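Local coordinates for protein ML032222a iGluR (Mnemiopsis leidyi, PDB 4YKI) that binds glycine in the ligand-binding domain of a ctenophore ionotropic glutamate receptor, a ligand-gated ion channel whose subunits glycine activates, at residues B[126-131]-B[155-161]; B[93-98]-B[144-149]; B[194-200]-B[249-255]. One frame throughout, in Å; residues are numbered along the deposited sequence. Where two conformers were deposited one is given.

Contact 1: B[126-131]-B[155-161]; sequences QVLELL and DSRYSRL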
loop_
_atom_site.group_PDB
_atom_site.type_symbol
_atom_site.label_atom_id
_atom_site.label_comp_id
_atom_site.label_asym_id
_atom_site.label_seq_id
_atom_site.Cartn_x
_atom_site.Cartn_y
_atom_site.Cartn_z
ATOM N N GLN B 126 12.136 -11.650 20.633
ATOM C CA GLN B 126 11.370 -10.426 20.416
ATOM C C GLN B 126 12.202 -9.270 20.945
ATOM O O GLN B 126 12.870 -9.411 21.965
ATOM C CB GLN B 126 10.010 -10.507 21.123
ATOM C CG GLN B 126 8.901 -9.592 20.537
ATOM C CD GLN B 126 8.973 -8.154 21.019
ATOM O OE1 GLN B 126 9.482 -7.868 22.103
ATOM N NE2 GLN B 126 8.456 -7.238 20.207
ATOM N N VAL B 127 12.181 -8.134 20.250
ATOM C CA VAL B 127 13.154 -7.077 20.531
ATOM C C VAL B 127 13.104 -6.525 21.954
ATOM O O VAL B 127 14.131 -6.087 22.467
ATOM C CB VAL B 127 13.082 -5.895 19.535
ATOM C CG1 VAL B 127 13.585 -6.319 18.146
ATOM C CG2 VAL B 127 11.682 -5.293 19.461
ATOM N N LEU B 128 11.949 -6.523 22.613
ATOM C CA LEU B 128 11.878 -5.938 23.947
ATOM C C LEU B 128 12.693 -6.746 24.948
ATOM O O LEU B 128 13.055 -6.222 26.008
ATOM C CB LEU B 128 10.434 -5.763 24.424
ATOM C CG LEU B 128 9.614 -4.698 23.669
ATOM C CD1 LEU B 128 8.206 -4.597 24.256
ATOM C CD2 LEU B 128 10.271 -3.318 23.652
ATOM N N GLU B 129 13.011 -7.995 24.608
ATOM C CA GLU B 129 13.901 -8.799 25.446
ATOM C C GLU B 129 15.281 -8.173 25.636
ATOM O O GLU B 129 15.978 -8.472 26.609
ATOM C CB GLU B 129 14.064 -10.194 24.847
ATOM C CG GLU B 129 12.768 -10.979 24.889
ATOM C CD GLU B 129 12.819 -12.309 24.159
ATOM O OE1 GLU B 129 13.898 -12.706 23.675
ATOM O OE2 GLU B 129 11.747 -12.955 24.075
ATOM N N LEU B 130 15.687 -7.312 24.711
ATOM C CA LEU B 130 16.970 -6.643 24.812
ATOM C C LEU B 130 17.123 -5.829 26.102
ATOM O O LEU B 130 18.239 -5.651 26.595
ATOM C CB LEU B 130 17.168 -5.733 23.598
ATOM C CG LEU B 130 17.465 -6.468 22.292
ATOM C CD1 LEU B 130 17.197 -5.566 21.113
ATOM C CD2 LEU B 130 18.886 -6.996 22.252
ATOM N N LEU B 131 16.008 -5.330 26.630
ATOM C CA LEU B 131 16.036 -4.429 27.788
ATOM C C LEU B 131 16.407 -5.141 29.090
ATOM O O LEU B 131 16.772 -4.481 30.072
ATOM C CB LEU B 131 14.687 -3.723 27.955
ATOM C CG LEU B 131 14.268 -2.821 26.788
ATOM C CD1 LEU B 131 12.856 -2.271 26.998
ATOM C CD2 LEU B 131 15.267 -1.685 26.574
ATOM N N ASP B 155 3.539 1.934 23.447
ATOM C CA ASP B 155 4.341 1.208 24.448
ATOM C C ASP B 155 5.733 1.826 24.560
ATOM O O ASP B 155 6.601 1.606 23.710
ATOM C CB ASP B 155 4.439 -0.274 24.078
ATOM C CG ASP B 155 5.129 -1.113 25.140
ATOM O OD1 ASP B 155 5.808 -0.568 26.033
ATOM O OD2 ASP B 155 5.009 -2.355 25.069
ATOM N N SER B 156 5.937 2.603 25.613
ATOM C CA SER B 156 7.168 3.368 25.767
ATOM C C SER B 156 8.422 2.515 25.981
ATOM O O SER B 156 9.533 3.036 25.952
ATOM C CB SER B 156 7.005 4.399 26.878
ATOM O OG SER B 156 6.128 5.433 26.444
ATOM N N ARG B 157 8.261 1.209 26.162
ATOM C CA ARG B 157 9.417 0.330 26.178
ATOM C C ARG B 157 10.132 0.387 24.824
ATOM O O ARG B 157 11.337 0.168 24.758
ATOM C CB ARG B 157 9.033 -1.100 26.526
ATOM C CG ARG B 157 8.565 -1.243 27.968
ATOM C CD ARG B 157 8.142 -2.668 28.268
ATOM N NE ARG B 157 6.995 -3.059 27.456
ATOM C CZ ARG B 157 6.476 -4.280 27.418
ATOM N NH1 ARG B 157 6.983 -5.252 28.165
ATOM N NH2 ARG B 157 5.442 -4.524 26.631
ATOM N N TYR B 158 9.414 0.703 23.745
ATOM C CA TYR B 158 10.083 0.855 22.453
ATOM C C TYR B 158 10.926 2.139 22.420
ATOM O O TYR B 158 11.978 2.177 21.779
ATOM C CB TYR B 158 9.088 0.779 21.276
ATOM C CG TYR B 158 8.585 -0.631 21.050
ATOM C CD1 TYR B 158 9.328 -1.560 20.331
ATOM C CD2 TYR B 158 7.390 -1.048 21.609
ATOM C CE1 TYR B 158 8.878 -2.851 20.153
ATOM C CE2 TYR B 158 6.931 -2.329 21.437
ATOM C CZ TYR B 158 7.681 -3.233 20.704
ATOM O OH TYR B 158 7.259 -4.526 20.530
ATOM N N SER B 159 10.469 3.205 23.066
ATOM C CA SER B 159 11.317 4.376 23.255
ATOM C C SER B 159 12.579 4.030 24.051
ATOM O O SER B 159 13.651 4.558 23.765
ATOM C CB SER B 159 10.555 5.505 23.961
ATOM O OG SER B 159 9.706 6.203 23.082
ATOM N N ARG B 160 12.442 3.179 25.064
ATOM C CA ARG B 160 13.615 2.721 25.805
ATOM C C ARG B 160 14.623 2.067 24.879
ATOM O O ARG B 160 15.828 2.280 25.018
ATOM C CB ARG B 160 13.257 1.720 26.895
ATOM C CG ARG B 160 12.596 2.291 28.107
ATOM C CD ARG B 160 12.540 1.271 29.241
ATOM N NE ARG B 160 13.889 0.840 29.574
ATOM C CZ ARG B 160 14.220 -0.213 30.313
ATOM N NH1 ARG B 160 13.290 -0.984 30.875
ATOM N NH2 ARG B 160 15.501 -0.492 30.479
ATOM N N LEU B 161 14.148 1.240 23.947
ATOM C CA LEU B 161 15.069 0.597 23.006
ATOM C C LEU B 161 15.882 1.628 22.254
ATOM O O LEU B 161 17.080 1.457 22.052
ATOM C CB LEU B 161 14.330 -0.263 21.977
ATOM C CG LEU B 161 13.867 -1.632 22.440
ATOM C CD1 LEU B 161 13.146 -2.315 21.301
ATOM C CD2 LEU B 161 15.016 -2.520 22.932
#
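Leu128 and Leu161 mesh at the centre, where a 3-10 segment, 127-131, lies against helix 157-164 in one lobe of the two-lobed ligand-binding domain. Leu161 sends CD1 to Val127 CG2 and Leu128 CD2, and its CD2 meets Leu131 CD2 at 3.7 Å. With CG beside its backbone N, anti to the carbonyl carbon (chi1 -69°), Leu128 sends its methyls to Tyr158 and Arg157; CD2 stands over the centre of one face of the Tyr158 ring in a CH-pi contact, 3.8 Å from the centroid. At the ring's edge Gln126 NE2 donates to Tyr158 OH (3.0 Å, 142° at the hydrogen), the amide plane turned almost perpendicular to the ring. The amide's OE1 takes the Leu128 N-H. A phenylalanine at Tyr158 would probably keep the face for Leu128 but leave Gln126 NE2 without this acceptor. The solvent side is looser: exposed Arg157, gripping Asp155 side-on through NE and NH2, lays its guanidinium against Leu128 CD1, and Leu131 CD1 lies over one face of the Arg160 guanidinium, offset to its rim; Arg160 pairs with Glu164. Val127 and Leu130 rest on strand 183-188, and Tyr158 packs on Leu150 of helix 145-152.

Contact 2: B[93-98]-B[144-149]; sequences STNSAR and RHPETL. With GLY (glycine), chain E.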
loop_
_atom_site.group_PDB
_atom_site.type_symbol
_atom_site.label_atom_id
_atom_site.label_comp_id
_atom_site.label_asym_id
_atom_site.label_seq_id
_atom_site.Cartn_x
_atom_site.Cartn_y
_atom_site.Cartn_z
ATOM N N SER B 93 9.563 5.885 3.823
ATOM C CA SER B 93 8.556 5.215 4.640
ATOM C C SER B 93 7.484 6.182 5.098
ATOM O O SER B 93 7.757 7.335 5.444
ATOM C CB SER B 93 9.215 4.595 5.848
ATOM O OG SER B 93 10.236 3.725 5.401
ATOM N N THR B 94 6.249 5.687 5.128
ATOM C CA THR B 94 5.108 6.459 5.606
ATOM C C THR B 94 5.007 6.404 7.120
ATOM O O THR B 94 4.935 5.309 7.703
ATOM C CB THR B 94 3.797 5.980 4.964
ATOM O OG1 THR B 94 3.617 4.579 5.204
ATOM C CG2 THR B 94 3.821 6.250 3.475
ATOM N N ASN B 95 5.030 7.583 7.754
ATOM C CA ASN B 95 4.746 7.702 9.187
ATOM C C ASN B 95 3.990 8.984 9.487
ATOM O O ASN B 95 4.006 9.935 8.716
ATOM C CB ASN B 95 5.988 7.487 10.090
ATOM C CG ASN B 95 7.044 8.566 9.971
ATOM O OD1 ASN B 95 6.769 9.741 10.164
ATOM N ND2 ASN B 95 8.288 8.147 9.749
ATOM N N SER B 96 3.289 8.972 10.607
ATOM C CA SER B 96 2.417 10.072 10.974
ATOM C C SER B 96 3.194 11.369 11.239
ATOM O O SER B 96 2.717 12.456 10.935
ATOM C CB SER B 96 1.557 9.691 12.177
ATOM O OG SER B 96 0.601 8.695 11.825
ATOM N N ALA B 97 4.386 11.266 11.817
ATOM C CA ALA B 97 5.186 12.456 12.077
ATOM C C ALA B 97 5.459 13.185 10.745
ATOM O O ALA B 97 5.231 14.378 10.625
ATOM C CB ALA B 97 6.499 12.102 12.796
ATOM N N ARG B 98 5.927 12.448 9.736
ATOM C CA ARG B 98 6.199 13.021 8.426
ATOM C C ARG B 98 4.914 13.582 7.792
ATOM O O ARG B 98 4.935 14.650 7.210
ATOM C CB ARG B 98 6.858 11.971 7.510
ATOM C CG ARG B 98 8.316 11.739 7.844
ATOM C CD ARG B 98 8.871 10.523 7.138
ATOM N NE ARG B 98 10.282 10.359 7.432
ATOM C CZ ARG B 98 11.005 9.334 7.024
ATOM N NH1 ARG B 98 10.475 8.363 6.298
ATOM N NH2 ARG B 98 12.295 9.296 7.314
ATOM N N ARG B 144 15.722 8.389 11.056
ATOM C CA ARG B 144 15.225 7.490 10.023
ATOM C C ARG B 144 13.923 6.893 10.576
ATOM O O ARG B 144 13.686 6.917 11.791
ATOM C CB ARG B 144 16.294 6.421 9.747
ATOM C CG ARG B 144 16.039 5.439 8.621
ATOM C CD ARG B 144 17.097 4.348 8.636
ATOM N NE ARG B 144 16.791 3.194 7.783
ATOM C CZ ARG B 144 16.980 3.125 6.469
ATOM N NH1 ARG B 144 17.452 4.157 5.793
ATOM N NH2 ARG B 144 16.670 2.004 5.823
ATOM N N HIS B 145 13.109 6.325 9.698
ATOM C CA HIS B 145 11.762 5.872 10.041
ATOM C C HIS B 145 11.670 4.875 11.204
ATOM O O HIS B 145 10.825 5.057 12.054
ATOM C CB HIS B 145 11.113 5.367 8.762
ATOM C CG HIS B 145 9.865 4.595 8.957
ATOM N ND1 HIS B 145 8.645 5.193 9.180
ATOM C CD2 HIS B 145 9.653 3.260 8.912
ATOM C CE1 HIS B 145 7.729 4.243 9.251
ATOM N NE2 HIS B 145 8.311 3.063 9.090
ATOM N N PRO B 146 12.489 3.810 11.243
ATOM C CA PRO B 146 12.322 2.883 12.368
ATOM C C PRO B 146 12.455 3.576 13.728
ATOM O O PRO B 146 11.643 3.340 14.616
ATOM C CB PRO B 146 13.411 1.826 12.116
ATOM C CG PRO B 146 13.588 1.837 10.611
ATOM C CD PRO B 146 13.466 3.301 10.258
ATOM N N GLU B 147 13.458 4.432 13.890
ATOM C CA GLU B 147 13.615 5.214 15.116
ATOM C C GLU B 147 12.335 5.990 15.435
ATOM O O GLU B 147 11.873 5.992 16.569
ATOM C CB GLU B 147 14.788 6.173 14.967
ATOM C CG GLU B 147 15.059 6.988 16.224
ATOM C CD GLU B 147 16.050 8.107 16.008
ATOM O OE1 GLU B 147 15.775 8.968 15.146
ATOM O OE2 GLU B 147 17.088 8.132 16.704
ATOM N N THR B 148 11.776 6.652 14.432
ATOM C CA THR B 148 10.560 7.425 14.649
ATOM C C THR B 148 9.407 6.536 15.110
ATOM O O THR B 148 8.690 6.874 16.063
ATOM C CB THR B 148 10.184 8.186 13.374
ATOM O OG1 THR B 148 11.118 9.253 13.179
ATOM C CG2 THR B 148 8.806 8.796 13.493
ATOM N N LEU B 149 9.224 5.395 14.456
ATOM C CA LEU B 149 8.149 4.497 14.873
ATOM C C LEU B 149 8.337 3.988 16.277
ATOM O O LEU B 149 7.375 3.911 17.037
ATOM C CB LEU B 149 7.986 3.316 13.928
ATOM C CG LEU B 149 7.390 3.585 12.555
ATOM C CD1 LEU B 149 6.997 2.232 11.915
ATOM C CD2 LEU B 149 6.207 4.544 12.633
HETATM N N GLY E . 13.416 4.041 4.383
HETATM C CA GLY E . 13.951 4.843 5.507
HETATM C C GLY E . 13.117 6.056 5.845
HETATM O O GLY E . 13.450 6.722 6.849
HETATM O OXT GLY E . 12.153 6.364 5.112
HETATM O O HOH W 1 11.022 9.651 10.442
#
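The glycine pocket of this ligand-binding domain, of the periplasmic-binding-protein type, is the setting here: segment 93-98 packs against the first turn of helix 145-152, and both bind the ligand carboxylate. Arg98, its chain extended from CG to NE, reaches the ligand edge-on, NH1 to OXT and NH2 to O, both at 2.9 Å. Ser93 N adds a nearly straight bond to OXT, and His145 N, in the first turn of its helix, donates to O, so each carboxylate oxygen takes two N-H groups. Arg98 NH1 also donates to Ser93 O, which ties the guanidinium back to its own segment. The Arg144 guanidinium lies with one face over the ligand CA; its charge is shared with Asp187 and Glu17. With CG set between its backbone N and carbonyl carbon (chi1 67°), Asn95 can use both amide ends: OD1 accepts from Arg98 N as the N-cap of helix 96-99, while ND2 turns to His145 and to a water that also binds Thr148 OG1. Amide and imidazole are nearly coplanar, and Asn95 ND2 meets His145 ND1 at 3.0 Å with 174° at the hydrogen.

Contact 3: B[194-200]-B[249-255]; sequences HNLISDC and SSGNSVC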
loop_
_atom_site.group_PDB
_atom_site.type_symbol
_atom_site.label_atom_id
_atom_site.label_comp_id
_atom_site.label_asym_id
_atom_site.label_seq_id
_atom_site.Cartn_x
_atom_site.Cartn_y
_atom_site.Cartn_z
ATOM N N HIS B 194 17.443 -7.352 1.072
ATOM C CA HIS B 194 18.362 -7.177 -0.020
ATOM C C HIS B 194 19.819 -7.175 0.423
ATOM O O HIS B 194 20.672 -7.877 -0.154
ATOM C CB HIS B 194 18.082 -5.880 -0.763
ATOM C CG HIS B 194 19.080 -5.628 -1.833
ATOM N ND1 HIS B 194 19.066 -6.314 -3.028
ATOM C CD2 HIS B 194 20.190 -4.862 -1.847
ATOM C CE1 HIS B 194 20.094 -5.930 -3.757
ATOM N NE2 HIS B 194 20.797 -5.052 -3.066
ATOM N N ASN B 195 20.107 -6.377 1.442
ATOM C CA ASN B 195 21.474 -6.083 1.818
ATOM C C ASN B 195 22.164 -7.168 2.642
ATOM O O ASN B 195 23.388 -7.191 2.684
ATOM C CB ASN B 195 21.542 -4.725 2.514
ATOM C CG ASN B 195 21.361 -3.583 1.545
ATOM O OD1 ASN B 195 22.266 -3.307 0.767
ATOM N ND2 ASN B 195 20.208 -2.955 1.542
ATOM N N LEU B 196 21.396 -8.062 3.260
ATOM C CA LEU B 196 21.980 -9.092 4.129
ATOM C C LEU B 196 21.819 -10.485 3.533
ATOM O O LEU B 196 21.998 -11.487 4.229
ATOM C CB LEU B 196 21.349 -9.000 5.518
ATOM C CG LEU B 196 21.572 -7.668 6.231
ATOM C CD1 LEU B 196 20.816 -7.623 7.531
ATOM C CD2 LEU B 196 23.030 -7.381 6.467
ATOM N N ILE B 197 21.543 -10.556 2.233
ATOM C CA ILE B 197 21.266 -11.825 1.558
ATOM C C ILE B 197 22.376 -12.869 1.698
ATOM O O ILE B 197 22.084 -14.065 1.782
ATOM C CB ILE B 197 20.933 -11.594 0.049
ATOM C CG1 ILE B 197 20.368 -12.872 -0.590
ATOM C CG2 ILE B 197 22.141 -11.054 -0.706
ATOM C CD1 ILE B 197 19.045 -13.319 -0.013
ATOM N N SER B 198 23.622 -12.408 1.737
ATOM C CA SER B 198 24.800 -13.285 1.824
ATOM C C SER B 198 25.453 -13.288 3.214
ATOM O O SER B 198 26.597 -13.747 3.385
ATOM C CB SER B 198 25.842 -12.869 0.787
ATOM O OG SER B 198 26.425 -11.621 1.122
ATOM N N ASP B 199 24.731 -12.769 4.203
ATOM C CA ASP B 199 25.170 -12.840 5.602
ATOM C C ASP B 199 24.538 -14.051 6.253
ATOM O O ASP B 199 23.492 -13.981 6.896
ATOM C CB ASP B 199 24.815 -11.557 6.351
ATOM C CG ASP B 199 25.636 -10.383 5.884
ATOM O OD1 ASP B 199 25.245 -9.722 4.901
ATOM O OD2 ASP B 199 26.695 -10.125 6.479
ATOM N N CYS B 200 25.202 -15.187 6.098
ATOM C CA CYS B 200 24.632 -16.450 6.524
ATOM C C CYS B 200 24.635 -16.613 8.039
ATOM O O CYS B 200 23.998 -17.527 8.557
ATOM C CB CYS B 200 25.384 -17.615 5.867
ATOM S SG CYS B 200 25.488 -17.530 4.061
ATOM N N SER B 249 16.459 -6.428 -6.801
ATOM C CA SER B 249 16.706 -7.042 -5.503
ATOM C C SER B 249 17.558 -8.291 -5.687
ATOM O O SER B 249 17.530 -8.939 -6.739
ATOM C CB SER B 249 15.409 -7.333 -4.761
ATOM O OG SER B 249 14.655 -8.299 -5.447
ATOM N N SER B 250 18.311 -8.632 -4.650
ATOM C CA SER B 250 19.253 -9.742 -4.707
ATOM C C SER B 250 18.511 -11.070 -4.662
ATOM O O SER B 250 17.467 -11.193 -4.016
ATOM C CB SER B 250 20.258 -9.640 -3.554
ATOM O OG SER B 250 19.608 -9.562 -2.296
ATOM N N GLY B 251 19.056 -12.058 -5.368
ATOM C CA GLY B 251 18.453 -13.372 -5.458
ATOM C C GLY B 251 19.455 -14.403 -4.997
ATOM O O GLY B 251 20.560 -14.057 -4.569
ATOM N N ASN B 252 19.074 -15.672 -5.097
ATOM C CA ASN B 252 19.874 -16.749 -4.542
ATOM C C ASN B 252 20.138 -16.477 -3.069
ATOM O O ASN B 252 19.435 -15.703 -2.420
ATOM C CB ASN B 252 21.214 -16.884 -5.286
ATOM C CG ASN B 252 21.052 -17.349 -6.715
ATOM O OD1 ASN B 252 20.018 -17.131 -7.348
ATOM N ND2 ASN B 252 22.085 -18.005 -7.233
ATOM N N SER B 253 21.143 -17.171 -2.559
ATOM C CA SER B 253 21.816 -16.850 -1.318
ATOM C C SER B 253 22.840 -17.959 -1.220
ATOM O O SER B 253 22.481 -19.139 -1.260
ATOM C CB SER B 253 20.881 -16.866 -0.101
ATOM O OG SER B 253 20.332 -18.155 0.114
ATOM N N VAL B 254 24.113 -17.589 -1.135
ATOM C CA VAL B 254 25.172 -18.566 -0.931
ATOM C C VAL B 254 24.836 -19.428 0.291
ATOM O O VAL B 254 25.240 -20.586 0.375
ATOM C CB VAL B 254 26.537 -17.867 -0.743
ATOM C CG1 VAL B 254 27.630 -18.873 -0.381
ATOM C CG2 VAL B 254 26.916 -17.109 -2.007
ATOM N N CYS B 255 24.071 -18.856 1.217
ATOM C CA CYS B 255 23.665 -19.545 2.439
ATOM C C CYS B 255 22.787 -20.760 2.142
ATOM O O CYS B 255 21.705 -20.634 1.567
ATOM C CB CYS B 255 22.919 -18.566 3.350
ATOM S SG CYS B 255 23.670 -16.922 3.404
#
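The His194 imidazole is the flat group here, and segment 249-255 meets it at the edge: Ser250 N lies near the ring plane and donates to ND1 at 2.9 Å, although the bond is bent to 136° at the hydrogen. Ser249 CA comes to the same nitrogen obliquely, and Asn195 ND2, from the ring's own segment, is also near its plane. In one of its two conformers Ser250 meets this residue a second time, its OG donating to His194 O (2.9 Å) in the carbonyl plane, on a lone pair. Ile197 fills the middle of the contact. Its CG1 branch runs anti to the backbone N (chi1 -169°), carrying Ile197 CD1 to 3.4 Å from Asn252 O and to within 4.0 Å of Ser253 CB. At the far end the Cys200-Cys255 disulfide joins the segments covalently, SG to SG at 2.0 Å with a torsion of -86° about the S-S bond. A disulfide tying the end of the ligand-binding domain to its second lobe is a familiar feature of ionotropic glutamate receptors. Between these anchors the 194-200 chain makes a type I turn, Leu196 to Asp199, at the surface. The contact thus fastens the C-terminal tail that follows helix 240-248 to the exit of helix 189-195, while Leu196 packs on helix 171-179 and Asp199 pairs there with Arg179.

Going from the N terminus, the chain first meets 93-98, the opening half of contact 2, then runs along strand 109-118 to 126-131, which opens contact 1. Segment 144-149 closes contact 2 before 155-161 closes contact 1, so the two loops cross; their closing halves fall on the consecutive helices 145-152 and 157-164. The two contacts do not touch, their centres lying about 17 Å apart. Contact 3 comes later, in series with both, closing a loop of 48 intervening residues. Contact 2 ties the 93-98 segment to the first turn of helix 145-152 at the glycine site, contact 1 ties the 127-131 segment to helix 157-164, and contact 3, opposite contact 2 across the chain's centre, fastens the tail after helix 240-248 to the end of helix 189-195.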